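Local coordinates for protein 3,4-dihydroxy-2-butanone 4-phosphate synthase (Acinetobacter baumannii, PDB 6MNZ) that probably converts D-ribulose 5-phosphate into formate and 3,4-dihydroxy-2-butanone 4-phosphate, a step of riboflavin biosynthesis that depends on magnesium or manganese, at residues Gly16-Leu21 against Gly31-Ala36; Gly54-Thr59 against Val161-Ile166; Glu8-Ile13 against Cys148-Leu153; Glu25-Glu30 against Ala141-Ala146. One frame throughout, in Å; residues are numbered along the deposited sequence.

Contact 1 of 4, residues Gly16-Leu21 against Gly31-Ala36; sequences GKMVIL and GDLVIA
Val19 and Val34 form an antiparallel hydrogen-bonded pair, followed by the non-hydrogen-bonded pair Ile20-Leu33 and then by a second hydrogen-bonded pair, Leu21-Asp32; the axes of strands 19-21 and 31-36 come within 4.5 Å at 143° between their N-to-C directions. Val19 N donates to Val34 O at 2.9 Å, in the carbonyl plane, whereas the return bond from Val34 N to Val19 O is weak, bent to 122° at the hydrogen. At the other end both bonds of the Leu21-Asp32 pair are straighter, with Asp32 N lying above the plane of the Leu21 carbonyl.

Side chains divide between two faces. On one, Leu33 is wedged between two neighbours: its CD2 meets Ile20 CG1 at 3.9 Å, and its CD1 meets Met18 SD at the same distance. Met18 puts CG beside its backbone N (chi1 -56°) and runs on extended, which carries the sulfur as far as the leucine methyls. On the opposite face Val34 takes the central place, its CB 4.0 Å from Val19 CG2 and its CG2 equally far from Leu21 CB. Near the start of the first segment, Ile35 CD1 rests 3.4 Å from Gly16 O, just where a Schellman motif ends helix 6-15.

Helix 143-153 packs on the Val19 and Leu21 face, and helix 42-52 on the Met18 and Leu33 face. This is a beta hairpin in the mixed sheet of the synthase domain, layered between helices, and it presents Asp32, predicted to bind ribulose 5-phosphate, beside His143.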
loop_
_atom_site.group_PDB
_atom_site.type_symbol
_atom_site.label_atom_id
_atom_site.label_comp_id
_atom_site.label_asym_id
_atom_site.label_seq_id
_atom_site.Cartn_x
_atom_site.Cartn_y
_atom_site.Cartn_z
ATOM N N GLY A 16 -29.080 21.798 -14.240
ATOM C CA GLY A 16 -29.272 20.626 -15.069
ATOM C C GLY A 16 -28.568 20.651 -16.407
ATOM O O GLY A 16 -28.872 19.808 -17.260
ATOM N N LYS A 17 -27.711 21.637 -16.654
ATOM C CA LYS A 17 -26.935 21.686 -17.882
ATOM C C LYS A 17 -25.661 20.858 -17.724
ATOM O O LYS A 17 -25.378 20.296 -16.662
ATOM C CB LYS A 17 -26.599 23.130 -18.249
ATOM C CG LYS A 17 -27.804 24.046 -18.379
ATOM C CD LYS A 17 -27.412 25.491 -18.118
ATOM C CE LYS A 17 -28.604 26.427 -18.212
ATOM N NZ LYS A 17 -28.191 27.852 -18.058
ATOM N N MET A 18 -24.880 20.780 -18.796
ATOM C CA MET A 18 -23.584 20.124 -18.748
ATOM C C MET A 18 -22.476 21.135 -18.474
ATOM O O MET A 18 -22.632 22.342 -18.673
ATOM C CB MET A 18 -23.300 19.392 -20.060
ATOM C CG MET A 18 -24.367 18.389 -20.453
ATOM S SD MET A 18 -23.863 17.355 -21.839
ATOM C CE MET A 18 -25.308 16.312 -22.018
ATOM N N VAL A 19 -21.329 20.613 -18.042
ATOM C CA VAL A 19 -20.119 21.405 -17.876
ATOM C C VAL A 19 -18.936 20.510 -18.203
ATOM O O VAL A 19 -19.006 19.288 -18.056
ATOM C CB VAL A 19 -19.994 21.991 -16.449
ATOM C CG1 VAL A 19 -21.143 22.950 -16.158
ATOM C CG2 VAL A 19 -19.947 20.875 -15.415
ATOM N N ILE A 20 -17.902 21.107 -18.786
ATOM C CA ILE A 20 -16.684 20.381 -19.129
ATOM C C ILE A 20 -15.689 20.537 -17.989
ATOM O O ILE A 20 -15.505 21.637 -17.456
ATOM C CB ILE A 20 -16.092 20.894 -20.452
ATOM C CG1 ILE A 20 -17.067 20.651 -21.602
ATOM C CG2 ILE A 20 -14.764 20.210 -20.738
ATOM C CD1 ILE A 20 -16.708 21.386 -22.870
ATOM N N LEU A 21 -15.100 19.421 -17.569
ATOM C CA LEU A 21 -14.116 19.404 -16.493
ATOM C C LEU A 21 -12.839 18.765 -17.017
ATOM O O LEU A 21 -12.854 17.614 -17.467
ATOM C CB LEU A 21 -14.640 18.639 -15.275
ATOM C CG LEU A 21 -15.253 19.491 -14.160
ATOM C CD1 LEU A 21 -15.888 18.601 -13.101
ATOM C CD2 LEU A 21 -14.214 20.408 -13.527
ATOM N N GLY A 31 -10.988 16.201 -21.262
ATOM C CA GLY A 31 -12.190 16.927 -20.894
ATOM C C GLY A 31 -13.393 15.998 -20.900
ATOM O O GLY A 31 -13.527 15.149 -21.783
ATOM N N ASP A 32 -14.181 16.084 -19.834
ATOM C CA ASP A 32 -15.422 15.335 -19.704
ATOM C C ASP A 32 -16.582 16.314 -19.625
ATOM O O ASP A 32 -16.604 17.179 -18.743
ATOM C CB ASP A 32 -15.407 14.444 -18.461
ATOM C CG ASP A 32 -14.418 13.306 -18.570
ATOM O OD1 ASP A 32 -13.379 13.480 -19.239
ATOM O OD2 ASP A 32 -14.597 12.306 -17.846
ATOM N N LEU A 33 -17.603 16.088 -20.447
ATOM C CA LEU A 33 -18.940 16.548 -20.102
ATOM C C LEU A 33 -19.352 15.966 -18.756
ATOM O O LEU A 33 -18.944 14.861 -18.393
ATOM C CB LEU A 33 -19.944 16.140 -21.178
ATOM C CG LEU A 33 -19.730 16.680 -22.592
ATOM C CD1 LEU A 33 -20.671 15.972 -23.559
ATOM C CD2 LEU A 33 -19.936 18.186 -22.645
ATOM N N VAL A 34 -20.006 16.794 -17.945
ATOM C CA VAL A 34 -20.386 16.432 -16.583
ATOM C C VAL A 34 -21.760 17.029 -16.319
ATOM O O VAL A 34 -21.979 18.218 -16.575
ATOM C CB VAL A 34 -19.380 16.935 -15.534
ATOM C CG1 VAL A 34 -19.732 16.394 -14.148
ATOM C CG2 VAL A 34 -17.966 16.543 -15.923
ATOM N N ILE A 35 -22.715 16.179 -15.949
ATOM C CA ILE A 35 -24.065 16.616 -15.619
ATOM C C ILE A 35 -24.505 15.904 -14.349
ATOM O O ILE A 35 -24.111 14.765 -14.085
ATOM C CB ILE A 35 -25.051 16.341 -16.776
ATOM C CG1 ILE A 35 -26.450 16.846 -16.422
ATOM C CG2 ILE A 35 -25.085 14.851 -17.109
ATOM C CD1 ILE A 35 -27.420 16.804 -17.585
ATOM N N ALA A 36 -25.342 16.579 -13.566
ATOM C CA ALA A 36 -25.909 15.963 -12.375
ATOM C C ALA A 36 -26.740 14.749 -12.764
ATOM O O ALA A 36 -27.709 14.868 -13.522
ATOM C CB ALA A 36 -26.763 16.970 -11.607
#

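Contact 2 of 4, residues Gly54-Thr59 against Val161-Ile166; sequences GLVCLT and VICEII
Gly54, Ile162 and Val161 have the most surface buried here, and each meets the facing segment differently. Gly54 lies against the strand's end: its carbonyl O is 3.2 Å from Cys163 SG, while its CA takes the CD1 methyl of Ile166 at 3.9 Å.

Ile162 makes the antiparallel hydrogen-bonded pair with Cys57. Cys57 N reaches Ile162 O at 2.8 Å, nearly along the C=O axis; the return bond, Ile162 N to Cys57 O, is 3.0 Å long and arrives above the carbonyl plane. A chi1 of 69° sets Ile162 CG1 between its own backbone N and carbonyl carbon, and from there CD1 touches Thr59 CG2 at 3.7 Å, the two side chains crossing at about a right angle.

Val161 works on the other face, where its CG1 meets Val56 CG1 at 3.6 Å and its CG2 packs on Leu58 CD1.

Past the bridged pairs, Glu164 bends at chi2 and brings OE1 to Leu55 N at 3.0 Å, a weak bond. Strands 57-60 and 160-164 are antiparallel neighbours within the mixed sheet of the DHBP synthase fold, and the second delivers Glu164, predicted to be essential for catalysis, to the active-site end.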
loop_
_atom_site.group_PDB
_atom_site.type_symbol
_atom_site.label_atom_id
_atom_site.label_comp_id
_atom_site.label_asym_id
_atom_site.label_seq_id
_atom_site.Cartn_x
_atom_site.Cartn_y
_atom_site.Cartn_z
ATOM N N GLY A 54 -17.018 9.515 -25.838
ATOM C CA GLY A 54 -16.375 8.649 -24.875
ATOM C C GLY A 54 -17.343 7.689 -24.209
ATOM O O GLY A 54 -18.492 7.516 -24.620
ATOM N N LEU A 55 -16.858 7.068 -23.139
ATOM C CA LEU A 55 -17.693 6.219 -22.300
ATOM C C LEU A 55 -18.574 7.087 -21.411
ATOM O O LEU A 55 -18.069 7.846 -20.577
ATOM C CB LEU A 55 -16.825 5.295 -21.451
ATOM C CG LEU A 55 -16.557 3.892 -21.994
ATOM C CD1 LEU A 55 -15.525 3.180 -21.119
ATOM C CD2 LEU A 55 -17.841 3.089 -22.071
ATOM N N VAL A 56 -19.887 6.895 -21.511
ATOM C CA VAL A 56 -20.814 7.473 -20.546
ATOM C C VAL A 56 -20.711 6.704 -19.237
ATOM O O VAL A 56 -20.962 5.494 -19.189
ATOM C CB VAL A 56 -22.247 7.459 -21.089
ATOM C CG1 VAL A 56 -23.236 7.843 -19.998
ATOM C CG2 VAL A 56 -22.363 8.397 -22.280
ATOM N N CYS A 57 -20.406 7.417 -18.157
ATOM C CA CYS A 57 -20.214 6.819 -16.845
ATOM C C CYS A 57 -21.015 7.605 -15.818
ATOM O O CYS A 57 -21.570 8.664 -16.123
ATOM C CB CYS A 57 -18.730 6.784 -16.466
ATOM S SG CYS A 57 -17.736 5.694 -17.514
ATOM N N LEU A 58 -21.258 6.961 -14.675
ATOM C CA LEU A 58 -22.143 7.486 -13.634
ATOM C C LEU A 58 -21.377 7.476 -12.314
ATOM O O LEU A 58 -21.151 6.412 -11.732
ATOM C CB LEU A 58 -23.427 6.668 -13.531
ATOM C CG LEU A 58 -24.245 6.955 -12.270
ATOM C CD1 LEU A 58 -24.590 8.428 -12.180
ATOM C CD2 LEU A 58 -25.492 6.088 -12.195
ATOM N N THR A 59 -20.861 8.632 -11.915
ATOM C CA THR A 59 -20.091 8.719 -10.684
ATOM C C THR A 59 -21.012 8.587 -9.474
ATOM O O THR A 59 -22.106 9.157 -9.456
ATOM C CB THR A 59 -19.333 10.044 -10.641
ATOM O OG1 THR A 59 -20.266 11.129 -10.571
ATOM C CG2 THR A 59 -18.474 10.199 -11.892
ATOM N N VAL A 161 -23.069 12.305 -14.342
ATOM C CA VAL A 161 -22.816 11.509 -15.536
ATOM C C VAL A 161 -21.729 12.200 -16.343
ATOM O O VAL A 161 -21.802 13.411 -16.582
ATOM C CB VAL A 161 -24.094 11.332 -16.375
ATOM C CG1 VAL A 161 -23.817 10.457 -17.588
ATOM C CG2 VAL A 161 -25.213 10.741 -15.525
ATOM N N ILE A 162 -20.684 11.452 -16.693
ATOM C CA ILE A 162 -19.502 12.032 -17.316
ATOM C C ILE A 162 -19.108 11.204 -18.531
ATOM O O ILE A 162 -19.326 9.990 -18.581
ATOM C CB ILE A 162 -18.324 12.141 -16.322
ATOM C CG1 ILE A 162 -17.787 10.755 -15.955
ATOM C CG2 ILE A 162 -18.760 12.888 -15.071
ATOM C CD1 ILE A 162 -16.616 10.793 -14.995
ATOM N N CYS A 163 -18.525 11.880 -19.520
ATOM C CA CYS A 163 -18.189 11.266 -20.798
ATOM C C CYS A 163 -16.977 11.983 -21.371
ATOM O O CYS A 163 -16.994 13.210 -21.509
ATOM C CB CYS A 163 -19.373 11.343 -21.770
ATOM S SG CYS A 163 -19.212 10.348 -23.276
ATOM N N GLU A 164 -15.983 11.213 -21.808
ATOM C CA GLU A 164 -14.779 11.799 -22.380
ATOM C C GLU A 164 -15.094 12.490 -23.702
ATOM O O GLU A 164 -15.870 11.986 -24.517
ATOM C CB GLU A 164 -13.714 10.725 -22.597
ATOM C CG GLU A 164 -13.233 10.050 -21.328
ATOM C CD GLU A 164 -14.027 8.806 -20.989
ATOM O OE1 GLU A 164 -15.238 8.781 -21.294
ATOM O OE2 GLU A 164 -13.397 7.783 -20.644
ATOM N N ILE A 165 -14.420 13.611 -23.948
ATOM C CA ILE A 165 -14.609 14.396 -25.164
ATOM C C ILE A 165 -13.482 14.039 -26.126
ATOM O O ILE A 165 -12.317 14.385 -25.897
ATOM C CB ILE A 165 -14.643 15.900 -24.862
ATOM C CG1 ILE A 165 -15.885 16.236 -24.031
ATOM C CG2 ILE A 165 -14.638 16.710 -26.158
ATOM C CD1 ILE A 165 -15.892 17.642 -23.456
ATOM N N ILE A 166 -13.821 13.314 -27.189
ATOM C CA ILE A 166 -12.855 12.834 -28.171
ATOM C C ILE A 166 -13.020 13.654 -29.443
ATOM O O ILE A 166 -14.137 13.799 -29.954
ATOM C CB ILE A 166 -13.038 11.333 -28.458
ATOM C CG1 ILE A 166 -13.122 10.541 -27.150
ATOM C CG2 ILE A 166 -11.892 10.811 -29.313
ATOM C CD1 ILE A 166 -13.412 9.066 -27.345
#

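Contact 3 of 4, residues Glu8-Ile13 against Cys148-Leu153; sequences ELVADI and CDLARL
Val10 and Ile13 of helix 8-13 meet Leu150 and Leu153 of helix 148-153 through apolar side chains, and the interface between the segments is accordingly one of packing. The helix axes approach to 8.5 Å with a signed crossing angle of -77°, a steep crossing that confines the contact to about one turn of each helix and to 276 Å² of buried surface.

Two pairs of branched side chains carry it. Ile13 lays CG1 against Leu150 CD2 at 3.7 Å, the side chains meeting roughly perpendicular; Leu150, with CG turned opposite its backbone N (chi1 -154°), reaches back toward the first helix, and its CD1 also lies 4.0 Å from Val10 CG2. Val10 in turn straddles Leu153, its CG1 touching CB of that leucine at 3.6 Å and its CG2 approaching both CB and CD1.

Contacts of side chain with backbone complete the fit. The Val10 CG1 methyl sits over the carbonyl group of Leu153, and Ile13 CG2 comes to 3.9 Å from Ala151 CA, where the short alanine side chain points away and allows a close approach to the helix backbone.

Polar groups work within or beyond the helices: Arg152 NH1 bridges to Asp149 OD1 at 2.8 Å, and Asp149 OD2 also pairs with Arg199. Beneath the crossing, Ile13 and Leu150 both rest on Val19 of strand 19-22, while Leu195 of helix 192-202 packs against Leu150 and Leu153.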
loop_
_atom_site.group_PDB
_atom_site.type_symbol
_atom_site.label_atom_id
_atom_site.label_comp_id
_atom_site.label_asym_id
_atom_site.label_seq_id
_atom_site.Cartn_x
_atom_site.Cartn_y
_atom_site.Cartn_z
ATOM N N GLU A 8 -19.913 29.283 -11.203
ATOM C CA GLU A 8 -20.826 29.059 -12.319
ATOM C C GLU A 8 -20.932 27.577 -12.649
ATOM O O GLU A 8 -22.004 27.099 -13.040
ATOM C CB GLU A 8 -20.361 29.841 -13.546
ATOM C CG GLU A 8 -20.306 31.344 -13.346
ATOM C CD GLU A 8 -19.548 32.048 -14.455
ATOM O OE1 GLU A 8 -18.432 31.599 -14.793
ATOM O OE2 GLU A 8 -20.108 32.994 -15.047
ATOM N N LEU A 9 -19.805 26.864 -12.623
ATOM C CA LEU A 9 -19.831 25.428 -12.868
ATOM C C LEU A 9 -20.784 24.721 -11.911
ATOM O O LEU A 9 -21.604 23.899 -12.338
ATOM C CB LEU A 9 -18.421 24.854 -12.741
ATOM C CG LEU A 9 -17.347 25.542 -13.587
ATOM C CD1 LEU A 9 -15.979 24.933 -13.316
ATOM C CD2 LEU A 9 -17.690 25.461 -15.065
ATOM N N VAL A 10 -20.766 25.104 -10.633
ATOM C CA VAL A 10 -21.725 24.551 -9.682
ATOM C C VAL A 10 -23.144 24.970 -10.053
ATOM O O VAL A 10 -24.093 24.195 -9.898
ATOM C CB VAL A 10 -21.369 24.980 -8.247
ATOM C CG1 VAL A 10 -22.381 24.427 -7.258
ATOM C CG2 VAL A 10 -19.965 24.521 -7.883
ATOM N N ALA A 11 -23.308 26.188 -10.576
ATOM C CA ALA A 11 -24.649 26.708 -10.818
ATOM C C ALA A 11 -25.292 26.037 -12.025
ATOM O O ALA A 11 -26.500 25.771 -12.026
ATOM C CB ALA A 11 -24.595 28.222 -11.014
ATOM N N ASP A 12 -24.501 25.751 -13.061
ATOM C CA ASP A 12 -25.034 25.060 -14.229
ATOM C C ASP A 12 -25.422 23.627 -13.892
ATOM O O ASP A 12 -26.475 23.145 -14.325
ATOM C CB ASP A 12 -24.011 25.086 -15.362
ATOM C CG ASP A 12 -24.094 26.352 -16.186
ATOM O OD1 ASP A 12 -23.614 26.343 -17.337
ATOM O OD2 ASP A 12 -24.748 27.314 -15.730
ATOM N N ILE A 13 -24.650 22.976 -13.022
ATOM C CA ILE A 13 -25.011 21.637 -12.571
ATOM C C ILE A 13 -26.333 21.680 -11.816
ATOM O O ILE A 13 -27.241 20.883 -12.079
ATOM C CB ILE A 13 -23.883 21.046 -11.706
ATOM C CG1 ILE A 13 -22.652 20.743 -12.566
ATOM C CG2 ILE A 13 -24.359 19.792 -10.988
ATOM C CD1 ILE A 13 -22.829 19.581 -13.535
ATOM N N CYS A 148 -18.808 13.928 -8.680
ATOM C CA CYS A 148 -19.583 13.820 -7.449
ATOM C C CYS A 148 -19.535 15.123 -6.661
ATOM O O CYS A 148 -20.574 15.659 -6.261
ATOM C CB CYS A 148 -19.060 12.658 -6.603
ATOM S SG CYS A 148 -19.397 11.023 -7.295
ATOM N N ASP A 149 -18.327 15.597 -6.345
ATOM C CA ASP A 149 -18.200 16.789 -5.515
ATOM C C ASP A 149 -18.869 17.994 -6.162
ATOM O O ASP A 149 -19.565 18.755 -5.480
ATOM C CB ASP A 149 -16.725 17.086 -5.246
ATOM C CG ASP A 149 -16.076 16.047 -4.355
ATOM O OD1 ASP A 149 -16.807 15.358 -3.612
ATOM O OD2 ASP A 149 -14.838 15.911 -4.408
ATOM N N LEU A 150 -18.819 18.082 -7.493
ATOM C CA LEU A 150 -19.508 19.163 -8.189
ATOM C C LEU A 150 -21.015 19.060 -7.995
ATOM O O LEU A 150 -21.674 20.040 -7.627
ATOM C CB LEU A 150 -19.150 19.137 -9.674
ATOM C CG LEU A 150 -19.246 20.479 -10.400
ATOM C CD1 LEU A 150 -18.210 21.458 -9.866
ATOM C CD2 LEU A 150 -19.082 20.285 -11.899
ATOM N N ALA A 151 -21.575 17.869 -8.209
ATOM C CA ALA A 151 -23.006 17.682 -7.993
ATOM C C ALA A 151 -23.378 17.949 -6.541
ATOM O O ALA A 151 -24.457 18.481 -6.255
ATOM C CB ALA A 151 -23.416 16.269 -8.400
ATOM N N ARG A 152 -22.500 17.575 -5.609
ATOM C CA ARG A 152 -22.754 17.853 -4.200
ATOM C C ARG A 152 -22.858 19.350 -3.944
ATOM O O ARG A 152 -23.780 19.805 -3.258
ATOM C CB ARG A 152 -21.648 17.236 -3.346
ATOM C CG ARG A 152 -21.687 17.637 -1.883
ATOM C CD ARG A 152 -20.579 16.948 -1.100
ATOM N NE ARG A 152 -20.827 15.515 -0.957
ATOM C CZ ARG A 152 -20.185 14.564 -1.630
ATOM N NH1 ARG A 152 -19.326 14.874 -2.596
ATOM N NH2 ARG A 152 -20.447 13.290 -1.373
ATOM N N LEU A 153 -22.009 20.143 -4.600
ATOM C CA LEU A 153 -21.991 21.578 -4.349
ATOM C C LEU A 153 -23.235 22.272 -4.887
ATOM O O LEU A 153 -23.622 23.321 -4.361
ATOM C CB LEU A 153 -20.742 22.205 -4.967
ATOM C CG LEU A 153 -19.423 21.919 -4.249
ATOM C CD1 LEU A 153 -18.250 22.386 -5.097
ATOM C CD2 LEU A 153 -19.397 22.582 -2.881
#

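Contact 4 of 4, residues Glu25-Glu30 against Ala141-Ala146; sequences EDRENE and AGHTEA. With SO4 (sulfate ion), chain C.
His143 joins the two segments by a hydrogen bond from NE2 to Glu30 O, 3.0 Å long and 159° at the hydrogen. The acceptor lies almost in the imidazole plane, although the donor stands well above the plane of the Glu30 carbonyl. With the sulfate contact at ND1, bonds at both ring nitrogens, which flank CE1, would fix the rotation of the ring.

A second set of hydrogen bonds converges on the sulfate, probably an ion from the crystallisation liquor. Its O2 accepts from Arg27 NH1 at 3.0 Å, from His143 N and from His143 ND1 at 2.8 Å, so three donors grip one oxygen. Thr144 N (2.7 Å) and OG1 hold O1, and Arg27 NH2 donates to O4 along a nearly straight path of 172°. Gly142 is the N-cap of helix 143-153, so the anion sits at the helix's N-terminal end among its first backbone N-H groups, where the helix dipole would probably favour negative charge. Arg27, Glu28 and residues Ala141 to Thr144 are predicted to bind ribulose 5-phosphate, and the sulfate may mark the place of its phosphate; Glu28 and His143 are also predicted metal ligands.

Among the charged groups, Glu28 OE1 forms a salt bridge within residues 25-30 to Arg27 NH1 at 3.4 Å, while its OE2 approaches the His143 ring edge, 3.1 Å from CE1.

Packing adds to the arginine's polar bonds. Its chain is extended from CG to NE, and one guanidinium face lies over Gly142 CA, 3.5 Å from NH2, and over Ala141 O.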
loop_
_atom_site.group_PDB
_atom_site.type_symbol
_atom_site.label_atom_id
_atom_site.label_comp_id
_atom_site.label_asym_id
_atom_site.label_seq_id
_atom_site.Cartn_x
_atom_site.Cartn_y
_atom_site.Cartn_z
ATOM N N GLU A 25 -3.083 18.572 -16.586
ATOM C CA GLU A 25 -2.555 18.305 -17.917
ATOM C C GLU A 25 -1.616 17.107 -17.917
ATOM O O GLU A 25 -1.405 16.498 -18.971
ATOM C CB GLU A 25 -1.834 19.551 -18.441
ATOM C CG GLU A 25 -1.023 19.351 -19.716
ATOM C CD GLU A 25 -0.053 20.490 -19.969
ATOM O OE1 GLU A 25 1.170 20.238 -19.990
ATOM O OE2 GLU A 25 -0.515 21.641 -20.127
ATOM N N ASP A 26 -1.079 16.731 -16.758
ATOM C CA ASP A 26 -0.138 15.627 -16.668
ATOM C C ASP A 26 -0.736 14.366 -16.048
ATOM O O ASP A 26 0.029 13.480 -15.650
ATOM C CB ASP A 26 1.095 16.061 -15.867
ATOM C CG ASP A 26 0.750 16.509 -14.457
ATOM O OD1 ASP A 26 -0.240 17.255 -14.307
ATOM O OD2 ASP A 26 1.616 16.365 -13.568
ATOM N N ARG A 27 -2.043 14.339 -15.774
ATOM C CA ARG A 27 -2.631 13.119 -15.228
ATOM C C ARG A 27 -3.343 12.237 -16.247
ATOM O O ARG A 27 -2.720 11.332 -16.812
ATOM C CB ARG A 27 -3.616 13.484 -14.112
ATOM C CG ARG A 27 -4.233 12.291 -13.405
ATOM C CD ARG A 27 -5.294 12.729 -12.406
ATOM N NE ARG A 27 -6.051 11.600 -11.876
ATOM C CZ ARG A 27 -7.117 11.064 -12.465
ATOM N NH1 ARG A 27 -7.605 11.586 -13.583
ATOM N NH2 ARG A 27 -7.716 10.019 -11.911
ATOM N N GLU A 28 -4.471 12.731 -16.747
ATOM C CA GLU A 28 -5.133 12.182 -17.923
ATOM C C GLU A 28 -5.182 13.178 -19.061
ATOM O O GLU A 28 -5.041 12.794 -20.223
ATOM C CB GLU A 28 -6.572 11.752 -17.599
ATOM C CG GLU A 28 -6.718 10.546 -16.683
ATOM C CD GLU A 28 -8.175 10.169 -16.466
ATOM O OE1 GLU A 28 -8.439 9.126 -15.833
ATOM O OE2 GLU A 28 -9.060 10.931 -16.910
ATOM N N ASN A 29 -5.359 14.461 -18.745
ATOM C CA ASN A 29 -5.335 15.524 -19.744
ATOM C C ASN A 29 -6.511 15.375 -20.709
ATOM O O ASN A 29 -6.354 15.435 -21.928
ATOM C CB ASN A 29 -4.000 15.524 -20.490
ATOM C CG ASN A 29 -3.766 16.800 -21.260
ATOM O OD1 ASN A 29 -4.323 17.846 -20.933
ATOM N ND2 ASN A 29 -3.037 16.692 -22.360
ATOM N N GLU A 30 -7.705 15.227 -20.143
ATOM C CA GLU A 30 -8.919 15.020 -20.913
ATOM C C GLU A 30 -10.006 15.952 -20.399
ATOM O O GLU A 30 -10.052 16.289 -19.215
ATOM C CB GLU A 30 -9.385 13.560 -20.833
ATOM C CG GLU A 30 -8.446 12.575 -21.517
ATOM C CD GLU A 30 -8.920 11.136 -21.410
ATOM O OE1 GLU A 30 -9.824 10.859 -20.593
ATOM O OE2 GLU A 30 -8.324 10.266 -22.079
ATOM N N ALA A 141 -7.670 13.442 -7.567
ATOM C CA ALA A 141 -8.119 14.506 -8.464
ATOM C C ALA A 141 -8.540 13.950 -9.822
ATOM O O ALA A 141 -8.109 14.425 -10.872
ATOM C CB ALA A 141 -7.016 15.545 -8.617
ATOM N N GLY A 142 -9.469 12.993 -9.804
ATOM C CA GLY A 142 -10.033 12.442 -11.014
ATOM C C GLY A 142 -11.384 13.044 -11.358
ATOM O O GLY A 142 -12.091 13.559 -10.495
ATOM N N HIS A 143 -11.804 12.823 -12.607
ATOM C CA HIS A 143 -13.143 13.234 -13.018
ATOM C C HIS A 143 -14.216 12.546 -12.185
ATOM O O HIS A 143 -15.326 13.073 -12.048
ATOM C CB HIS A 143 -13.360 12.926 -14.501
ATOM C CG HIS A 143 -12.339 13.543 -15.405
ATOM N ND1 HIS A 143 -11.177 12.894 -15.761
ATOM C CD2 HIS A 143 -12.373 14.682 -16.137
ATOM C CE1 HIS A 143 -10.501 13.643 -16.613
ATOM N NE2 HIS A 143 -11.234 14.702 -16.907
ATOM N N THR A 144 -13.948 11.323 -11.727
ATOM C CA THR A 144 -14.914 10.600 -10.908
ATOM C C THR A 144 -15.243 11.377 -9.640
ATOM O O THR A 144 -16.410 11.670 -9.355
ATOM C CB THR A 144 -14.363 9.214 -10.564
ATOM O OG1 THR A 144 -14.121 8.485 -11.774
ATOM C CG2 THR A 144 -15.343 8.438 -9.683
ATOM N N GLU A 145 -14.223 11.662 -8.828
ATOM C CA GLU A 145 -14.429 12.469 -7.632
ATOM C C GLU A 145 -14.947 13.855 -7.981
ATOM O O GLU A 145 -15.813 14.389 -7.277
ATOM C CB GLU A 145 -13.123 12.571 -6.844
ATOM C CG GLU A 145 -12.700 11.277 -6.166
ATOM C CD GLU A 145 -12.166 10.247 -7.143
ATOM O OE1 GLU A 145 -11.401 10.631 -8.052
ATOM O OE2 GLU A 145 -12.402 9.042 -6.923
ATOM N N ALA A 146 -14.551 14.385 -9.140
ATOM C CA ALA A 146 -14.927 15.747 -9.496
ATOM C C ALA A 146 -16.401 15.831 -9.863
ATOM O O ALA A 146 -17.097 16.767 -9.455
ATOM C CB ALA A 146 -14.057 16.247 -10.647
HETATM S S SO4 C . -11.092 9.541 -13.624
HETATM O O1 SO4 C . -11.767 9.830 -12.362
HETATM O O2 SO4 C . -10.485 10.764 -14.138
HETATM O O3 SO4 C . -12.070 9.042 -14.584
HETATM O O4 SO4 C . -10.048 8.540 -13.430
#

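How the contacts relate
From the N terminus, helix 6-15 leads straight into the hairpin of contact 1, a short local closure nested inside the long loop that contact 3 shuts between residues 8-13 and 148-153. Contact 4 is nested there too, and it crosses contact 1, because 25-30 lies between the hairpin strands while 141-146 comes much later. Contact 2 follows contact 1 in series and crosses contacts 3 and 4. Strands 31-36 and 160-164 are sheet neighbours, with Ile35 O 2.7 Å from Val161 N, so contacts 1 and 2 belong to one sheet. Helix 143-153 serves contact 4 at its start and contact 3 farther along, tying the active-site end to the helical layer.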